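Local coordinates for protein SmhA (Serratia marcescens, PDB 7A27) that is one component of the tripartite alpha-pore forming toxin Smh, seen here in its soluble form, and probably helps to form the membrane pore, at residues Ala16-Ile21 with Lys347-Ala352; Gly78-Ala83 with Ala354-Asn359; Ala125-His130 with Leu300-Trp305; Ala135-Leu140 with Thr294-Ala299. All blocks are in the same frame, centred on the assembly; numbering follows the deposited sequence.

Contact 1: Ala16-Ile21 with Lys347-Ala352; sequences AMHISI and KSIDNA
H18 and I349 face each other from two helices that run in broadly the same direction, with CA of H18 and CA of I349 7.9 Å apart and the pair I19 and S348 at the same CA separation. At that spacing the helices meet through side chains, not backbones. The main touch is a CH-pi contact: the methyl CD1 of I349 stands above one face of the imidazole of H18, 4.2 Å from the ring centroid and 16° off the ring normal, displaced toward the rim so that CG and CD2 of H18 are its nearest atoms. I349 brings this methyl forward because CG1 lies anti to the carbonyl carbon (chi1 -59°) and the chain bends at chi2 (-76°), turning the methyl over the ring. The imidazole is also held in place by a hydrogen bond from ND1 of H18 to the backbone O of L14, one turn back on the same helix, while the rings of Y80 and F345 pack against it. Beside this, the hydroxyl of S348 lies against the aliphatic arm of I19, with OG of S348 3.7 Å from CG1 of I19; this is a van der Waals contact. A83 and S84 of helix 48-96 pack on I349. The contact thus joins the N-terminal helix 14-37 to the C-terminal helix 325-358, buried on the side of H18 and I349 and more open at I19 and S348, in a long helical bundle consistent with the ClyA-like alpha-pore forming toxins.

Contact 2: Gly78-Ala83 with Ala354-Asn359; sequences GLYTKA and ANYAGN
Y80 and Y356 make this contact between them, reaching from helices on which CA of Y80 and CA of Y356 are 10.8 Å apart. The packed part is a T-shaped pair: Y356 turns its edge to the face of Y80, the ring planes stand at 79° and the centroids are 5.3 Å apart. CE2 of Y356 leads, 3.7 Å from CZ of Y80, and it sits over the hydroxyl-bearing rim of that ring, not its centre. At the same end the two hydroxyls meet, OH of Y356 donating to OH of Y80 over 2.9 Å, which ties the edge-to-face pair together at the rim. In both residues CG lies anti to the carbonyl carbon (chi1 -77° for Y80 and -78° for Y356), and this sends each ring out from its helix into the space between them. A25 and L26 of helix 14-37 pack on Y356. Away from the rings the character changes: A354, A357 and G358 lie at the exposed side of the helix end and take no part. N355 on that helix is buried, its amide bonded to G193 O and V195 N. N359, just past the last helical turn, belongs to a calcium site known for this protein, although no calcium is bound to this chain. The chemistry is that of an aromatic contact with a hydrogen bond at its rim, placing polar hydroxyls within the buried interior: Y356 OH donates to Y80 OH, which also bonds OG of S22 and probably O of H18.

Contact 3: Ala125-His130 with Leu300-Trp305; sequences AAQAVH and LLPTEW
The backbone O of A126, the residue whose methyl packs on P302 and L301, accepts the N-H of H130 over 2.9 Å, a routine helical bond. Its helix lies nearly antiparallel to helix 301-305 (175° between the short segments, axes 8.7 Å apart), and CA of A126 comes within 5.3 Å of CA of P302. The small alanine probably permits so near an approach, and CG of P302 rests on the backbone between A126 and Q127, 3.7 Å from N of Q127. CB of A126 touches CG of P302 at 4.0 Å and a methyl of L301, CD2, at 4.1 Å, so the alanine methyl is met by two apolar groups. Q127 extends the contact on the more exposed side. Its CG is anti to the backbone N (chi1 -164°) and the chain bends at chi2 (68°), which carries the amide across the pyrrolidine ring with OE1 of Q127 3.3 Å from CB of P302. No hydrogen bond crosses between the segments. W305, one turn on from L301, packs edge-to-face with Y122, while E304 turns elsewhere and bonds through OE1 to the backbone N of T13. The junction is therefore mainly apolar: P302, early in helix 301-321 and with no N-H to donate, packs on A126 and the backbone of Q127, with the Q127 amide against its ring.

Contact 4: Ala135-Leu140 with Thr294-Ala299; sequences AKREML and TEQRMA
R137 and E295 form the first shell, a salt bridge in which NH1 of R137 donates to OE1 of E295 over 2.9 Å. The bond is bent, with an N-H...O angle of 140°. OE1 lies close to the guanidinium plane, yet NH1 comes at the carboxylate from above, 48° out of its plane, and the two flat groups stand 64° apart. R137 gets there by an extended chain from CG to NE, starting anti to its own N, and it meets E295 at about a right angle. E295 is bent at chi2, which turns its carboxylate up to the guanidinium. Q296 crosses the guanidinium obliquely, with NE2 of Q296 3.7 Å from NH1 of R137; this is a contact between two donors and no hydrogen bond. The second shell holds both partners in position. NE of R137 forms a salt bridge with OE1 of E141 one turn further on, and the other carboxylate oxygen of E295, OE2, has a weak hydrogen bond with NE2 of H130. V292 packs on R137 and Q134 on E295. R137 would favour the ionised form of E295, while the like charge of E138, whose OE2 is 6.6 Å from OE2 of E295, would oppose it. The implied chemistry is a small ionic network that fastens helix 104-155 to helix 272-299 at a partly buried level of the bundle.

Overall arrangement
The four contacts lie within one helical bundle; contact 1 joins its first and last helices. Contacts 1 and 2 are neighbours, their centres about 8 Å apart, and share helix 325-358; Y80 links them, with a probable hydrogen bond between its OH and O of H18. Contacts 3 and 4 share helix 104-155 and have centres about 13 Å apart. The two pairs also join: L79 packs against A125 and V129, and I21 against M298, although the centres of contacts 1 and 4 are about 19 Å apart. Contact 2 alone includes a calcium-site residue, N359, at the end of its helix; the other three lie away from that site.

Contact 1: Ala16-Ile21 with Lys347-Ala352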
loop_
_atom_site.group_PDB
_atom_site.type_symbol
_atom_site.label_atom_id
_atom_site.label_comp_id
_atom_site.label_asym_id
_atom_site.label_seq_id
_atom_site.Cartn_x
_atom_site.Cartn_y
_atom_site.Cartn_z
ATOM N N ALA A 16 -2.243 -9.698 -11.012
ATOM C CA ALA A 16 -2.455 -8.246 -11.181
ATOM C C ALA A 16 -3.065 -7.662 -9.899
ATOM O O ALA A 16 -2.637 -6.600 -9.444
ATOM C CB ALA A 16 -3.340 -7.999 -12.372
ATOM N N MET A 17 -4.052 -8.340 -9.336
ATOM C CA MET A 17 -4.778 -7.881 -8.136
ATOM C C MET A 17 -3.791 -7.711 -6.983
ATOM O O MET A 17 -3.927 -6.712 -6.286
ATOM C CB MET A 17 -5.893 -8.856 -7.756
ATOM C CG MET A 17 -6.885 -8.277 -6.771
ATOM S SD MET A 17 -8.507 -8.882 -7.090
ATOM C CE MET A 17 -8.897 -7.902 -8.542
ATOM N N HIS A 18 -2.826 -8.621 -6.809
ATOM C CA HIS A 18 -1.796 -8.547 -5.736
ATOM C C HIS A 18 -0.845 -7.383 -6.033
ATOM O O HIS A 18 -0.488 -6.662 -5.087
ATOM C CB HIS A 18 -1.050 -9.877 -5.551
ATOM C CG HIS A 18 -1.731 -10.876 -4.670
ATOM N ND1 HIS A 18 -2.586 -11.824 -5.150
ATOM C CD2 HIS A 18 -1.676 -11.086 -3.334
ATOM C CE1 HIS A 18 -3.020 -12.575 -4.145
ATOM N NE2 HIS A 18 -2.461 -12.165 -3.025
ATOM N N ILE A 19 -0.466 -7.189 -7.291
ATOM C CA ILE A 19 0.407 -6.060 -7.725
ATOM C C ILE A 19 -0.295 -4.721 -7.409
ATOM O O ILE A 19 0.359 -3.839 -6.850
ATOM C CB ILE A 19 0.793 -6.237 -9.210
ATOM C CG1 ILE A 19 1.706 -7.457 -9.386
ATOM C CG2 ILE A 19 1.408 -4.971 -9.781
ATOM C CD1 ILE A 19 2.034 -7.806 -10.818
ATOM N N SER A 20 -1.591 -4.571 -7.701
ATOM C CA SER A 20 -2.311 -3.301 -7.443
ATOM C C SER A 20 -2.413 -3.078 -5.928
ATOM O O SER A 20 -2.490 -1.891 -5.523
ATOM C CB SER A 20 -3.659 -3.218 -8.126
ATOM O OG SER A 20 -4.639 -3.969 -7.424
ATOM N N ILE A 21 -2.387 -4.148 -5.113
ATOM C CA ILE A 21 -2.403 -4.030 -3.624
ATOM C C ILE A 21 -1.017 -3.580 -3.181
ATOM O O ILE A 21 -0.942 -2.572 -2.454
ATOM C CB ILE A 21 -2.829 -5.327 -2.920
ATOM C CG1 ILE A 21 -4.307 -5.631 -3.190
ATOM C CG2 ILE A 21 -2.544 -5.226 -1.423
ATOM C CD1 ILE A 21 -4.763 -7.012 -2.752
ATOM N N LYS A 347 6.590 -15.995 -8.436
ATOM C CA LYS A 347 7.784 -15.106 -8.503
ATOM C C LYS A 347 7.350 -13.678 -8.151
ATOM O O LYS A 347 8.052 -13.003 -7.364
ATOM C CB LYS A 347 8.425 -15.081 -9.889
ATOM C CG LYS A 347 8.822 -16.425 -10.480
ATOM C CD LYS A 347 9.899 -17.226 -9.768
ATOM C CE LYS A 347 10.150 -18.531 -10.506
ATOM N NZ LYS A 347 11.170 -19.376 -9.842
ATOM N N SER A 348 6.243 -13.213 -8.732
ATOM C CA SER A 348 5.658 -11.878 -8.460
ATOM C C SER A 348 5.469 -11.718 -6.943
ATOM O O SER A 348 5.798 -10.638 -6.412
ATOM C CB SER A 348 4.387 -11.692 -9.237
ATOM O OG SER A 348 3.788 -10.446 -8.908
ATOM N N ILE A 349 5.016 -12.785 -6.276
ATOM C CA ILE A 349 4.775 -12.862 -4.804
ATOM C C ILE A 349 6.108 -12.791 -4.062
ATOM O O ILE A 349 6.196 -12.014 -3.090
ATOM C CB ILE A 349 4.010 -14.141 -4.404
ATOM C CG1 ILE A 349 2.648 -14.252 -5.094
ATOM C CG2 ILE A 349 3.866 -14.209 -2.875
ATOM C CD1 ILE A 349 1.585 -13.350 -4.496
ATOM N N ASP A 350 7.085 -13.605 -4.458
ATOM C CA ASP A 350 8.428 -13.625 -3.824
ATOM C C ASP A 350 8.988 -12.198 -3.770
ATOM O O ASP A 350 9.524 -11.808 -2.699
ATOM C CB ASP A 350 9.377 -14.576 -4.559
ATOM C CG ASP A 350 9.143 -16.060 -4.299
ATOM O OD1 ASP A 350 8.603 -16.401 -3.240
ATOM O OD2 ASP A 350 9.531 -16.869 -5.156
ATOM N N ASN A 351 8.847 -11.440 -4.868
ATOM C CA ASN A 351 9.401 -10.061 -5.003
ATOM C C ASN A 351 8.605 -9.097 -4.107
ATOM O O ASN A 351 9.222 -8.198 -3.522
ATOM C CB ASN A 351 9.474 -9.587 -6.462
ATOM C CG ASN A 351 10.217 -8.265 -6.617
ATOM O OD1 ASN A 351 11.288 -8.070 -6.040
ATOM N ND2 ASN A 351 9.677 -7.342 -7.394
ATOM N N ALA A 352 7.288 -9.259 -4.013
ATOM C CA ALA A 352 6.415 -8.395 -3.184
ATOM C C ALA A 352 6.791 -8.569 -1.711
ATOM O O ALA A 352 6.880 -7.543 -1.002
ATOM C CB ALA A 352 4.962 -8.701 -3.419
#

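Contact 2: Gly78-Ala83 with Ala354-Asn359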
loop_
_atom_site.group_PDB
_atom_site.type_symbol
_atom_site.label_atom_id
_atom_site.label_comp_id
_atom_site.label_asym_id
_atom_site.label_seq_id
_atom_site.Cartn_x
_atom_site.Cartn_y
_atom_site.Cartn_z
ATOM N N GLY A 78 0.983 -12.490 5.140
ATOM C CA GLY A 78 0.270 -13.754 5.389
ATOM C C GLY A 78 -0.550 -14.186 4.185
ATOM O O GLY A 78 -0.429 -15.346 3.795
ATOM N N LEU A 79 -1.343 -13.282 3.610
ATOM C CA LEU A 79 -2.214 -13.571 2.432
ATOM C C LEU A 79 -1.358 -13.871 1.200
ATOM O O LEU A 79 -1.810 -14.681 0.360
ATOM C CB LEU A 79 -3.124 -12.392 2.107
ATOM C CG LEU A 79 -4.237 -12.110 3.106
ATOM C CD1 LEU A 79 -5.056 -10.909 2.644
ATOM C CD2 LEU A 79 -5.119 -13.330 3.357
ATOM N N TYR A 80 -0.226 -13.184 1.047
ATOM C CA TYR A 80 0.670 -13.392 -0.107
ATOM C C TYR A 80 1.243 -14.817 -0.014
ATOM O O TYR A 80 1.222 -15.538 -1.022
ATOM C CB TYR A 80 1.756 -12.313 -0.171
ATOM C CG TYR A 80 1.352 -10.953 -0.692
ATOM C CD1 TYR A 80 0.522 -10.119 0.034
ATOM C CD2 TYR A 80 1.859 -10.458 -1.889
ATOM C CE1 TYR A 80 0.161 -8.860 -0.427
ATOM C CE2 TYR A 80 1.530 -9.190 -2.351
ATOM C CZ TYR A 80 0.678 -8.386 -1.614
ATOM O OH TYR A 80 0.337 -7.135 -2.043
ATOM N N THR A 81 1.709 -15.218 1.174
ATOM C CA THR A 81 2.304 -16.556 1.424
ATOM C C THR A 81 1.293 -17.628 0.987
ATOM O O THR A 81 1.700 -18.619 0.322
ATOM C CB THR A 81 2.746 -16.710 2.886
ATOM O OG1 THR A 81 3.583 -15.592 3.198
ATOM C CG2 THR A 81 3.494 -18.003 3.153
ATOM N N LYS A 82 0.014 -17.411 1.302
ATOM C CA LYS A 82 -1.081 -18.353 0.964
ATOM C C LYS A 82 -1.085 -18.589 -0.556
ATOM O O LYS A 82 -1.232 -19.755 -0.965
ATOM C CB LYS A 82 -2.384 -17.839 1.585
ATOM C CG LYS A 82 -2.487 -18.130 3.079
ATOM C CD LYS A 82 -3.548 -17.316 3.807
ATOM C CE LYS A 82 -4.101 -17.946 5.066
ATOM N NZ LYS A 82 -3.072 -18.614 5.898
ATOM N N ALA A 83 -0.862 -17.546 -1.356
ATOM C CA ALA A 83 -0.771 -17.650 -2.824
ATOM C C ALA A 83 0.430 -18.525 -3.219
ATOM O O ALA A 83 0.239 -19.421 -4.043
ATOM C CB ALA A 83 -0.715 -16.280 -3.445
ATOM N N ALA A 354 9.734 -9.620 -0.513
ATOM C CA ALA A 354 11.094 -9.051 -0.389
ATOM C C ALA A 354 10.970 -7.529 -0.257
ATOM O O ALA A 354 11.693 -6.949 0.559
ATOM C CB ALA A 354 11.957 -9.441 -1.561
ATOM N N ASN A 355 10.059 -6.923 -1.014
ATOM C CA ASN A 355 9.810 -5.460 -0.991
ATOM C C ASN A 355 9.209 -5.059 0.361
ATOM O O ASN A 355 9.696 -4.082 0.941
ATOM C CB ASN A 355 8.942 -5.008 -2.169
ATOM C CG ASN A 355 9.724 -4.723 -3.440
ATOM O OD1 ASN A 355 10.888 -4.343 -3.391
ATOM N ND2 ASN A 355 9.062 -4.840 -4.579
ATOM N N TYR A 356 8.201 -5.780 0.864
ATOM C CA TYR A 356 7.574 -5.464 2.177
ATOM C C TYR A 356 8.631 -5.569 3.272
ATOM O O TYR A 356 8.510 -4.834 4.260
ATOM C CB TYR A 356 6.401 -6.388 2.504
ATOM C CG TYR A 356 5.100 -6.085 1.799
ATOM C CD1 TYR A 356 4.386 -4.934 2.083
ATOM C CD2 TYR A 356 4.539 -6.982 0.911
ATOM C CE1 TYR A 356 3.178 -4.652 1.461
ATOM C CE2 TYR A 356 3.351 -6.708 0.275
ATOM C CZ TYR A 356 2.652 -5.551 0.553
ATOM O OH TYR A 356 1.463 -5.344 -0.090
ATOM N N ALA A 357 9.621 -6.452 3.115
ATOM C CA ALA A 357 10.715 -6.624 4.100
ATOM C C ALA A 357 11.660 -5.425 4.007
ATOM O O ALA A 357 11.901 -4.799 5.050
ATOM C CB ALA A 357 11.452 -7.923 3.883
ATOM N N GLY A 358 12.137 -5.109 2.797
ATOM C CA GLY A 358 13.142 -4.061 2.520
ATOM C C GLY A 358 12.611 -2.665 2.767
ATOM O O GLY A 358 13.350 -1.837 3.353
ATOM N N ASN A 359 11.355 -2.430 2.387
ATOM C CA ASN A 359 10.678 -1.112 2.480
ATOM C C ASN A 359 10.196 -0.836 3.910
ATOM O O ASN A 359 9.429 0.142 4.062
ATOM C CB ASN A 359 9.509 -1.020 1.498
ATOM C CG ASN A 359 9.004 0.393 1.292
ATOM O OD1 ASN A 359 9.790 1.340 1.255
ATOM N ND2 ASN A 359 7.695 0.543 1.160
#

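Contact 3: Ala125-His130 with Leu300-Trp305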
loop_
_atom_site.group_PDB
_atom_site.type_symbol
_atom_site.label_atom_id
_atom_site.label_comp_id
_atom_site.label_asym_id
_atom_site.label_seq_id
_atom_site.Cartn_x
_atom_site.Cartn_y
_atom_site.Cartn_z
ATOM N N ALA A 125 -9.886 -16.066 4.492
ATOM C CA ALA A 125 -8.695 -15.478 5.137
ATOM C C ALA A 125 -8.559 -14.027 4.679
ATOM O O ALA A 125 -8.290 -13.154 5.520
ATOM C CB ALA A 125 -7.457 -16.261 4.783
ATOM N N ALA A 126 -8.713 -13.798 3.378
ATOM C CA ALA A 126 -8.659 -12.458 2.771
ATOM C C ALA A 126 -9.826 -11.626 3.312
ATOM O O ALA A 126 -9.594 -10.468 3.689
ATOM C CB ALA A 126 -8.698 -12.571 1.279
ATOM N N GLN A 127 -11.034 -12.190 3.383
ATOM C CA GLN A 127 -12.187 -11.422 3.910
ATOM C C GLN A 127 -11.831 -10.884 5.300
ATOM O O GLN A 127 -12.081 -9.692 5.551
ATOM C CB GLN A 127 -13.468 -12.246 4.011
ATOM C CG GLN A 127 -14.725 -11.386 4.178
ATOM C CD GLN A 127 -15.024 -10.585 2.932
ATOM O OE1 GLN A 127 -15.181 -11.123 1.835
ATOM N NE2 GLN A 127 -15.115 -9.281 3.107
ATOM N N ALA A 128 -11.246 -11.721 6.158
ATOM C CA ALA A 128 -10.893 -11.369 7.554
ATOM C C ALA A 128 -9.995 -10.130 7.573
ATOM O O ALA A 128 -10.234 -9.225 8.394
ATOM C CB ALA A 128 -10.229 -12.537 8.247
ATOM N N VAL A 129 -9.001 -10.104 6.695
ATOM C CA VAL A 129 -8.041 -8.971 6.591
ATOM C C VAL A 129 -8.780 -7.728 6.086
ATOM O O VAL A 129 -8.540 -6.636 6.636
ATOM C CB VAL A 129 -6.851 -9.330 5.689
ATOM C CG1 VAL A 129 -6.032 -8.105 5.346
ATOM C CG2 VAL A 129 -5.969 -10.397 6.316
ATOM N N HIS A 130 -9.634 -7.862 5.068
ATOM C CA HIS A 130 -10.391 -6.711 4.507
ATOM C C HIS A 130 -11.290 -6.098 5.578
ATOM O O HIS A 130 -11.387 -4.867 5.635
ATOM C CB HIS A 130 -11.229 -7.103 3.294
ATOM C CG HIS A 130 -12.003 -5.947 2.757
ATOM N ND1 HIS A 130 -13.340 -5.735 3.047
ATOM C CD2 HIS A 130 -11.605 -4.893 2.013
ATOM C CE1 HIS A 130 -13.743 -4.639 2.450
ATOM N NE2 HIS A 130 -12.699 -4.097 1.811
ATOM N N LEU A 300 -11.615 -6.499 -3.376
ATOM C CA LEU A 300 -11.862 -7.382 -4.544
ATOM C C LEU A 300 -11.148 -8.737 -4.383
ATOM O O LEU A 300 -11.496 -9.674 -5.141
ATOM C CB LEU A 300 -11.398 -6.691 -5.831
ATOM C CG LEU A 300 -11.773 -5.224 -6.063
ATOM C CD1 LEU A 300 -11.006 -4.704 -7.274
ATOM C CD2 LEU A 300 -13.278 -5.024 -6.224
ATOM N N LEU A 301 -10.209 -8.866 -3.440
ATOM C CA LEU A 301 -9.351 -10.077 -3.307
ATOM C C LEU A 301 -10.171 -11.304 -2.887
ATOM O O LEU A 301 -10.000 -12.364 -3.489
ATOM C CB LEU A 301 -8.211 -9.795 -2.332
ATOM C CG LEU A 301 -7.169 -10.907 -2.210
ATOM C CD1 LEU A 301 -6.514 -11.221 -3.537
ATOM C CD2 LEU A 301 -6.113 -10.534 -1.203
ATOM N N PRO A 302 -11.050 -11.240 -1.856
ATOM C CA PRO A 302 -11.847 -12.397 -1.466
ATOM C C PRO A 302 -12.633 -12.972 -2.662
ATOM O O PRO A 302 -12.583 -14.158 -2.903
ATOM C CB PRO A 302 -12.785 -11.813 -0.392
ATOM C CG PRO A 302 -12.038 -10.643 0.180
ATOM C CD PRO A 302 -11.331 -10.070 -1.024
ATOM N N THR A 303 -13.328 -12.109 -3.406
ATOM C CA THR A 303 -14.078 -12.473 -4.630
ATOM C C THR A 303 -13.151 -13.222 -5.593
ATOM O O THR A 303 -13.569 -14.268 -6.102
ATOM C CB THR A 303 -14.675 -11.218 -5.280
ATOM O OG1 THR A 303 -15.428 -10.581 -4.248
ATOM C CG2 THR A 303 -15.496 -11.509 -6.522
ATOM N N GLU A 304 -11.931 -12.731 -5.819
ATOM C CA GLU A 304 -10.999 -13.367 -6.780
ATOM C C GLU A 304 -10.585 -14.751 -6.276
ATOM O O GLU A 304 -10.469 -15.635 -7.124
ATOM C CB GLU A 304 -9.824 -12.470 -7.154
ATOM C CG GLU A 304 -10.153 -11.587 -8.357
ATOM C CD GLU A 304 -10.323 -12.296 -9.697
ATOM O OE1 GLU A 304 -9.475 -13.141 -10.036
ATOM O OE2 GLU A 304 -11.295 -11.996 -10.408
ATOM N N TRP A 305 -10.406 -14.972 -4.976
ATOM C CA TRP A 305 -10.096 -16.336 -4.477
ATOM C C TRP A 305 -11.327 -17.219 -4.705
ATOM O O TRP A 305 -11.171 -18.374 -5.156
ATOM C CB TRP A 305 -9.600 -16.358 -3.018
ATOM C CG TRP A 305 -8.113 -16.205 -2.866
ATOM C CD1 TRP A 305 -7.424 -15.177 -2.292
ATOM C CD2 TRP A 305 -7.122 -17.129 -3.346
ATOM N NE1 TRP A 305 -6.077 -15.405 -2.370
ATOM C CE2 TRP A 305 -5.868 -16.595 -3.017
ATOM C CE3 TRP A 305 -7.181 -18.348 -4.030
ATOM C CZ2 TRP A 305 -4.689 -17.245 -3.351
ATOM C CZ3 TRP A 305 -6.014 -18.988 -4.350
ATOM C CH2 TRP A 305 -4.786 -18.441 -4.014
#

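Contact 4: Ala135-Leu140 with Thr294-Ala299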
loop_
_atom_site.group_PDB
_atom_site.type_symbol
_atom_site.label_atom_id
_atom_site.label_comp_id
_atom_site.label_asym_id
_atom_site.label_seq_id
_atom_site.Cartn_x
_atom_site.Cartn_y
_atom_site.Cartn_z
ATOM N N ALA A 135 -12.631 -1.448 9.039
ATOM C CA ALA A 135 -12.830 -0.940 10.415
ATOM C C ALA A 135 -11.911 0.264 10.665
ATOM O O ALA A 135 -12.394 1.291 11.166
ATOM C CB ALA A 135 -12.570 -2.036 11.411
ATOM N N LYS A 136 -10.627 0.140 10.344
ATOM C CA LYS A 136 -9.655 1.238 10.510
ATOM C C LYS A 136 -10.097 2.413 9.642
ATOM O O LYS A 136 -10.126 3.542 10.153
ATOM C CB LYS A 136 -8.233 0.796 10.143
ATOM C CG LYS A 136 -7.493 -0.005 11.202
ATOM C CD LYS A 136 -7.318 0.818 12.487
ATOM C CE LYS A 136 -6.305 0.285 13.484
ATOM N NZ LYS A 136 -6.647 -1.043 14.049
ATOM N N ARG A 137 -10.429 2.176 8.378
ATOM C CA ARG A 137 -10.854 3.271 7.475
ATOM C C ARG A 137 -11.955 4.089 8.166
ATOM O O ARG A 137 -11.828 5.324 8.231
ATOM C CB ARG A 137 -11.343 2.712 6.139
ATOM C CG ARG A 137 -11.926 3.767 5.219
ATOM C CD ARG A 137 -12.526 3.170 3.966
ATOM N NE ARG A 137 -13.261 4.200 3.239
ATOM C CZ ARG A 137 -13.814 4.032 2.050
ATOM N NH1 ARG A 137 -13.692 2.874 1.419
ATOM N NH2 ARG A 137 -14.469 5.032 1.487
ATOM N N GLU A 138 -12.967 3.412 8.714
ATOM C CA GLU A 138 -14.162 4.039 9.335
ATOM C C GLU A 138 -13.770 4.840 10.582
ATOM O O GLU A 138 -14.587 5.691 10.981
ATOM C CB GLU A 138 -15.240 2.982 9.595
ATOM C CG GLU A 138 -15.903 2.510 8.299
ATOM C CD GLU A 138 -16.693 1.210 8.368
ATOM O OE1 GLU A 138 -17.049 0.810 9.493
ATOM O OE2 GLU A 138 -16.946 0.591 7.287
ATOM N N MET A 139 -12.584 4.616 11.164
ATOM C CA MET A 139 -12.104 5.371 12.355
ATOM C C MET A 139 -11.138 6.478 11.907
ATOM O O MET A 139 -11.150 7.559 12.522
ATOM C CB MET A 139 -11.424 4.475 13.395
ATOM C CG MET A 139 -9.921 4.330 13.200
ATOM S SD MET A 139 -8.869 4.480 14.689
ATOM C CE MET A 139 -8.207 6.147 14.568
ATOM N N LEU A 140 -10.357 6.248 10.850
ATOM C CA LEU A 140 -9.378 7.227 10.303
ATOM C C LEU A 140 -10.076 8.405 9.614
ATOM O O LEU A 140 -9.604 9.534 9.823
ATOM C CB LEU A 140 -8.448 6.517 9.314
ATOM C CG LEU A 140 -7.348 5.657 9.935
ATOM C CD1 LEU A 140 -6.671 4.804 8.879
ATOM C CD2 LEU A 140 -6.320 6.525 10.637
ATOM N N THR A 294 -5.808 1.231 -0.243
ATOM C CA THR A 294 -5.360 -0.125 0.160
ATOM C C THR A 294 -6.626 -0.932 0.449
ATOM O O THR A 294 -6.791 -1.956 -0.190
ATOM C CB THR A 294 -4.324 -0.055 1.284
ATOM O OG1 THR A 294 -3.215 0.704 0.794
ATOM C CG2 THR A 294 -3.835 -1.412 1.736
ATOM N N GLU A 295 -7.532 -0.408 1.281
ATOM C CA GLU A 295 -8.821 -1.046 1.638
ATOM C C GLU A 295 -9.601 -1.386 0.370
ATOM O O GLU A 295 -10.129 -2.498 0.321
ATOM C CB GLU A 295 -9.640 -0.106 2.520
ATOM C CG GLU A 295 -10.943 -0.704 3.042
ATOM C CD GLU A 295 -12.177 -0.561 2.165
ATOM O OE1 GLU A 295 -12.213 0.348 1.335
ATOM O OE2 GLU A 295 -13.118 -1.355 2.331
ATOM N N GLN A 296 -9.666 -0.474 -0.610
ATOM C CA GLN A 296 -10.485 -0.633 -1.843
ATOM C C GLN A 296 -9.916 -1.732 -2.752
ATOM O O GLN A 296 -10.725 -2.497 -3.308
ATOM C CB GLN A 296 -10.640 0.691 -2.587
ATOM C CG GLN A 296 -11.726 1.583 -1.997
ATOM C CD GLN A 296 -11.692 3.010 -2.494
ATOM O OE1 GLN A 296 -10.857 3.396 -3.311
ATOM N NE2 GLN A 296 -12.597 3.828 -1.982
ATOM N N ARG A 297 -8.598 -1.821 -2.922
ATOM C CA ARG A 297 -7.981 -2.868 -3.785
ATOM C C ARG A 297 -8.147 -4.228 -3.112
ATOM O O ARG A 297 -8.343 -5.207 -3.829
ATOM C CB ARG A 297 -6.496 -2.615 -4.040
ATOM C CG ARG A 297 -6.205 -1.276 -4.691
ATOM C CD ARG A 297 -6.799 -1.078 -6.076
ATOM N NE ARG A 297 -6.863 0.371 -6.330
ATOM C CZ ARG A 297 -5.804 1.165 -6.578
ATOM N NH1 ARG A 297 -4.558 0.674 -6.605
ATOM N NH2 ARG A 297 -6.020 2.455 -6.788
ATOM N N MET A 298 -8.098 -4.253 -1.780
ATOM C CA MET A 298 -8.217 -5.467 -0.936
ATOM C C MET A 298 -9.663 -5.970 -0.950
ATOM O O MET A 298 -9.854 -7.178 -0.775
ATOM C CB MET A 298 -7.820 -5.119 0.492
ATOM C CG MET A 298 -7.710 -6.309 1.423
ATOM S SD MET A 298 -6.518 -7.585 1.034
ATOM C CE MET A 298 -5.236 -6.506 0.433
ATOM N N ALA A 299 -10.645 -5.101 -1.184
ATOM C CA ALA A 299 -12.083 -5.459 -1.196
ATOM C C ALA A 299 -12.364 -6.504 -2.286
ATOM O O ALA A 299 -13.249 -7.347 -2.091
ATOM C CB ALA A 299 -12.916 -4.237 -1.433
#